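PDB 5WXU: 11S globulin from Wrightia tinctoria, which probably serves as a seed storage protein, a hexameric nutrient reservoir of the bicupin 11S globulin family, and binds the plant hormone auxin (indole-3-acetic acid). Local coordinates for residues Q156-A161 with K296-N301; I105-H110 with K177-V182. One frame throughout, in Å; residues are numbered along the deposited sequence.

Interaction 1 (Q156-A161 with K296-N301); sequences QGDVIA and KENLLN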
# COMPACT_ATOMS: atom_id res chain seq x y z
N GLN B 156 26.25 -23.00 5.13
CA GLN B 156 25.38 -23.72 5.99
C GLN B 156 24.58 -22.75 6.90
O GLN B 156 25.18 -21.83 7.53
CB GLN B 156 26.17 -24.74 6.87
CG GLN B 156 25.26 -25.56 7.79
CD GLN B 156 26.03 -26.58 8.68
OE1 GLN B 156 27.23 -26.60 8.68
NE2 GLN B 156 25.30 -27.29 9.52
N GLY B 157 23.26 -22.96 6.93
CA GLY B 157 22.36 -22.15 7.74
C GLY B 157 21.62 -21.08 6.92
O GLY B 157 20.64 -20.50 7.41
N ASP B 158 22.11 -20.78 5.72
CA ASP B 158 21.42 -19.87 4.80
C ASP B 158 20.08 -20.39 4.36
O ASP B 158 19.90 -21.55 4.06
CB ASP B 158 22.29 -19.52 3.59
CG ASP B 158 23.39 -18.56 3.88
OD1 ASP B 158 23.46 -18.00 4.93
OD2 ASP B 158 24.23 -18.27 2.98
N VAL B 159 19.10 -19.48 4.31
CA VAL B 159 17.85 -19.76 3.73
C VAL B 159 17.77 -18.75 2.63
O VAL B 159 17.87 -17.54 2.86
CB VAL B 159 16.69 -19.59 4.69
CG1 VAL B 159 15.39 -19.85 3.98
CG2 VAL B 159 16.80 -20.56 5.84
N ILE B 160 17.54 -19.22 1.41
CA ILE B 160 17.59 -18.38 0.21
C ILE B 160 16.19 -18.39 -0.41
O ILE B 160 15.58 -19.43 -0.52
CB ILE B 160 18.55 -19.00 -0.85
CG1 ILE B 160 19.97 -19.22 -0.31
CG2 ILE B 160 18.65 -18.19 -2.13
CD1 ILE B 160 20.62 -20.50 -0.81
N ALA B 161 15.71 -17.24 -0.84
CA ALA B 161 14.39 -17.09 -1.34
C ALA B 161 14.43 -16.67 -2.75
O ALA B 161 14.99 -15.58 -3.05
CB ALA B 161 13.63 -16.02 -0.51
N LYS B 296 18.84 -13.80 0.83
CA LYS B 296 19.05 -14.80 1.86
C LYS B 296 19.35 -14.24 3.21
O LYS B 296 19.74 -13.08 3.33
CB LYS B 296 20.22 -15.70 1.44
CG LYS B 296 21.55 -15.02 1.43
CD LYS B 296 22.52 -15.97 0.74
CE LYS B 296 23.94 -15.53 0.87
NZ LYS B 296 24.44 -15.53 2.26
N GLU B 297 19.24 -15.11 4.21
CA GLU B 297 19.68 -14.81 5.56
C GLU B 297 20.11 -16.12 6.20
O GLU B 297 19.53 -17.17 5.96
CB GLU B 297 18.49 -14.24 6.30
CG GLU B 297 18.78 -13.73 7.70
CD GLU B 297 17.82 -12.66 8.17
OE1 GLU B 297 17.48 -11.76 7.36
OE2 GLU B 297 17.37 -12.68 9.34
N ASN B 298 21.11 -16.02 7.05
CA ASN B 298 21.62 -17.17 7.80
C ASN B 298 20.94 -17.28 9.15
O ASN B 298 20.82 -16.30 9.90
CB ASN B 298 23.15 -17.08 7.93
CG ASN B 298 23.74 -18.37 8.37
OD1 ASN B 298 23.65 -18.72 9.54
ND2 ASN B 298 24.37 -19.08 7.44
N LEU B 299 20.43 -18.47 9.46
CA LEU B 299 19.66 -18.68 10.69
C LEU B 299 20.47 -19.48 11.73
O LEU B 299 19.90 -19.78 12.76
CB LEU B 299 18.41 -19.41 10.38
CG LEU B 299 17.44 -18.69 9.48
CD1 LEU B 299 16.15 -19.45 9.42
CD2 LEU B 299 17.21 -17.22 9.98
N LEU B 300 21.73 -19.80 11.41
CA LEU B 300 22.43 -20.81 12.22
C LEU B 300 23.04 -20.33 13.48
O LEU B 300 23.13 -21.12 14.47
CB LEU B 300 23.53 -21.49 11.39
CG LEU B 300 24.24 -22.65 12.04
CD1 LEU B 300 23.29 -23.63 12.71
CD2 LEU B 300 25.02 -23.32 10.93
N ASN B 301 23.53 -19.09 13.49
CA ASN B 301 24.12 -18.52 14.71
C ASN B 301 23.13 -18.45 15.87
O ASN B 301 22.04 -17.86 15.76
CB ASN B 301 24.66 -17.09 14.53
CG ASN B 301 25.70 -16.71 15.61
OD1 ASN B 301 25.55 -16.94 16.83
ND2 ASN B 301 26.75 -16.09 15.16
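D158-I160 and K296-N298 pair as antiparallel strands, with V159 and E297 as the hydrogen-bonded pair. K296-N298 thereby becomes an outermost strand, within this chain, of a sheet of the N-terminal cupin domain. V159 N gives a 2.9 Å bond to E297 O, and V159 O accepts from E297 N. Past the strand end, L299 N donates to G157 O.

On the face carrying D158, I160, K296 and N298, polar groups fasten the edge. The N298 amide stands nearly upright to the D158 carboxylate, their planes 77° apart. With CG anti to the backbone N (chi1 -166°), N298 brings ND2 between two acceptors: 2.9 Å to Q156 O and 2.9 Å to D158 OD1. Its other end, OD1, takes L300 N in an Asx turn, so both ends of the amide are held. K296 bends at its last torsion (chi4 65°) to set NZ above the carboxylate plane, in a salt bridge with D158 OD2. R155 N also bonds to D158 OD2.

L300 CB lies 3.9 Å from G157 CA. On the opposite face E297 forms salt bridges with R294 and R304, while L318 packs on V159 and L299. There V159 CG2 meets L299 CD1 at 3.8 Å.

Interaction 2 (I105-H110 with K177-V182); sequences IVVQGH and KLVLLV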
# COMPACT_ATOMS: atom_id res chain seq x y z
N ILE B 105 17.29 -24.20 1.75
CA ILE B 105 18.01 -24.28 3.03
C ILE B 105 19.36 -24.91 2.74
O ILE B 105 19.43 -25.99 2.16
CB ILE B 105 17.25 -25.13 4.03
CG1 ILE B 105 15.95 -24.43 4.39
CG2 ILE B 105 18.08 -25.36 5.28
CD1 ILE B 105 14.94 -25.45 4.77
N VAL B 106 20.41 -24.22 3.07
CA VAL B 106 21.76 -24.77 2.93
C VAL B 106 22.02 -25.59 4.17
O VAL B 106 22.39 -25.06 5.24
CB VAL B 106 22.83 -23.72 2.69
CG1 VAL B 106 24.18 -24.45 2.43
CG2 VAL B 106 22.41 -22.80 1.53
N VAL B 107 21.93 -26.91 3.99
CA VAL B 107 21.98 -27.90 5.09
C VAL B 107 23.43 -28.19 5.50
O VAL B 107 23.73 -28.38 6.68
CB VAL B 107 21.27 -29.20 4.64
CG1 VAL B 107 21.48 -30.31 5.67
CG2 VAL B 107 19.78 -28.98 4.55
N GLN B 108 24.32 -28.13 4.52
CA GLN B 108 25.74 -28.36 4.70
C GLN B 108 26.52 -27.74 3.56
O GLN B 108 26.06 -27.75 2.44
CB GLN B 108 26.00 -29.86 4.72
CG GLN B 108 27.46 -30.29 4.63
CD GLN B 108 27.60 -31.82 4.56
OE1 GLN B 108 27.15 -32.52 5.47
NE2 GLN B 108 28.23 -32.34 3.48
N GLY B 109 27.71 -27.25 3.85
CA GLY B 109 28.63 -26.84 2.85
C GLY B 109 28.61 -25.37 2.63
O GLY B 109 27.99 -24.63 3.41
N HIS B 110 29.31 -24.96 1.63
CA HIS B 110 29.38 -23.55 1.22
C HIS B 110 29.74 -23.45 -0.23
O HIS B 110 30.36 -24.34 -0.85
CB HIS B 110 30.31 -22.70 2.12
CG HIS B 110 31.75 -22.95 1.91
ND1 HIS B 110 32.46 -23.89 2.64
CD2 HIS B 110 32.64 -22.34 1.10
CE1 HIS B 110 33.72 -23.88 2.22
NE2 HIS B 110 33.86 -22.95 1.30
N LYS B 177 30.40 -31.99 0.62
CA LYS B 177 29.26 -31.86 -0.34
C LYS B 177 28.44 -30.65 0.11
O LYS B 177 28.33 -30.38 1.31
CB LYS B 177 28.39 -33.11 -0.32
CG LYS B 177 29.11 -34.26 -1.02
CD LYS B 177 28.37 -35.57 -0.97
CE LYS B 177 29.01 -36.54 -1.95
NZ LYS B 177 28.51 -37.93 -1.77
N LEU B 178 27.92 -29.93 -0.87
CA LEU B 178 26.95 -28.84 -0.66
C LEU B 178 25.58 -29.44 -0.72
O LEU B 178 25.24 -30.05 -1.72
CB LEU B 178 27.16 -27.84 -1.71
CG LEU B 178 26.20 -26.62 -1.76
CD1 LEU B 178 26.36 -25.80 -0.51
CD2 LEU B 178 26.53 -25.76 -2.95
N VAL B 179 24.76 -29.32 0.33
CA VAL B 179 23.50 -30.07 0.41
C VAL B 179 22.44 -28.95 0.53
O VAL B 179 22.54 -28.13 1.45
CB VAL B 179 23.42 -31.01 1.61
CG1 VAL B 179 22.04 -31.57 1.77
CG2 VAL B 179 24.47 -32.12 1.45
N LEU B 180 21.60 -28.90 -0.50
CA LEU B 180 20.46 -27.96 -0.56
C LEU B 180 19.09 -28.64 -0.42
O LEU B 180 18.73 -29.54 -1.19
CB LEU B 180 20.54 -27.20 -1.87
CG LEU B 180 21.87 -26.53 -2.28
CD1 LEU B 180 21.71 -25.94 -3.65
CD2 LEU B 180 22.42 -25.55 -1.23
N LEU B 181 18.28 -28.19 0.52
CA LEU B 181 16.94 -28.65 0.68
C LEU B 181 16.07 -27.51 0.09
O LEU B 181 16.10 -26.43 0.63
CB LEU B 181 16.55 -28.82 2.11
CG LEU B 181 15.09 -29.32 2.25
CD1 LEU B 181 15.16 -30.82 2.21
CD2 LEU B 181 14.37 -28.78 3.47
N VAL B 182 15.33 -27.82 -0.96
CA VAL B 182 14.52 -26.86 -1.78
C VAL B 182 13.05 -27.21 -1.57
O VAL B 182 12.59 -28.34 -1.87
CB VAL B 182 14.83 -26.93 -3.24
CG1 VAL B 182 14.08 -25.81 -3.96
CG2 VAL B 182 16.34 -26.82 -3.53
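I105-Q108 runs antiparallel to L178-V182, the short axes 144° apart, and a classic beta bulge shifts the register by one residue. V107 and Q108 both face V179 in this pairing within the N-terminal cupin domain. V179 O takes V107 N at 2.9 Å, while V179 N gives its hydrogen to Q108 O. Before the bulge, I105 and L181 exchange two nearly straight backbone hydrogen bonds.

The side chains of I105 and L181 run side by side, and I105 CD1 touches L181 CD2 at 3.6 Å. V107 crosses V179, with its CB 3.8 Å from V179 CG1, and its CG2 reaches L181 CB. On the other face V106 spreads its two methyls: CG1 meets L178 CD1 and CG2 meets L180 CD2, both at 3.9 Å. The extended Q108 chain, CG anti to the backbone N (chi1 169°), carries NE2 to K177 O at 2.9 Å. The donor is tilted 27° from that carbonyl plane. G109 follows, its CA 3.9 Å from K177 O.

Strand 80-87 flanks 178-185 and strand 158-162 flanks 102-108. Y357 of strand 354-359, in the C-terminal cupin domain, packs on V107 and L181.

How the interactions relate
From the N terminus, the chain meets I105-H110 first, then Q156-A161, K177-V182 and finally K296-N301. The segments alternate, so the two contacts cross. Interaction 2 closes a loop of 66 residues, rich in strand, inside the N-terminal cupin. Interaction 1 brings together segments with 134 residues between them in the precursor, and so probably joins the acidic and the basic chain. Strands 102-108 and 158-162 are neighbours, joining the contacts whose centres lie 10 Å apart: G157 N probably bonds to V106 O, and D158 O to V106 N. The strand order is therefore 178-185, 102-108, 158-162, 296-298. Both contacts also border the second cupin.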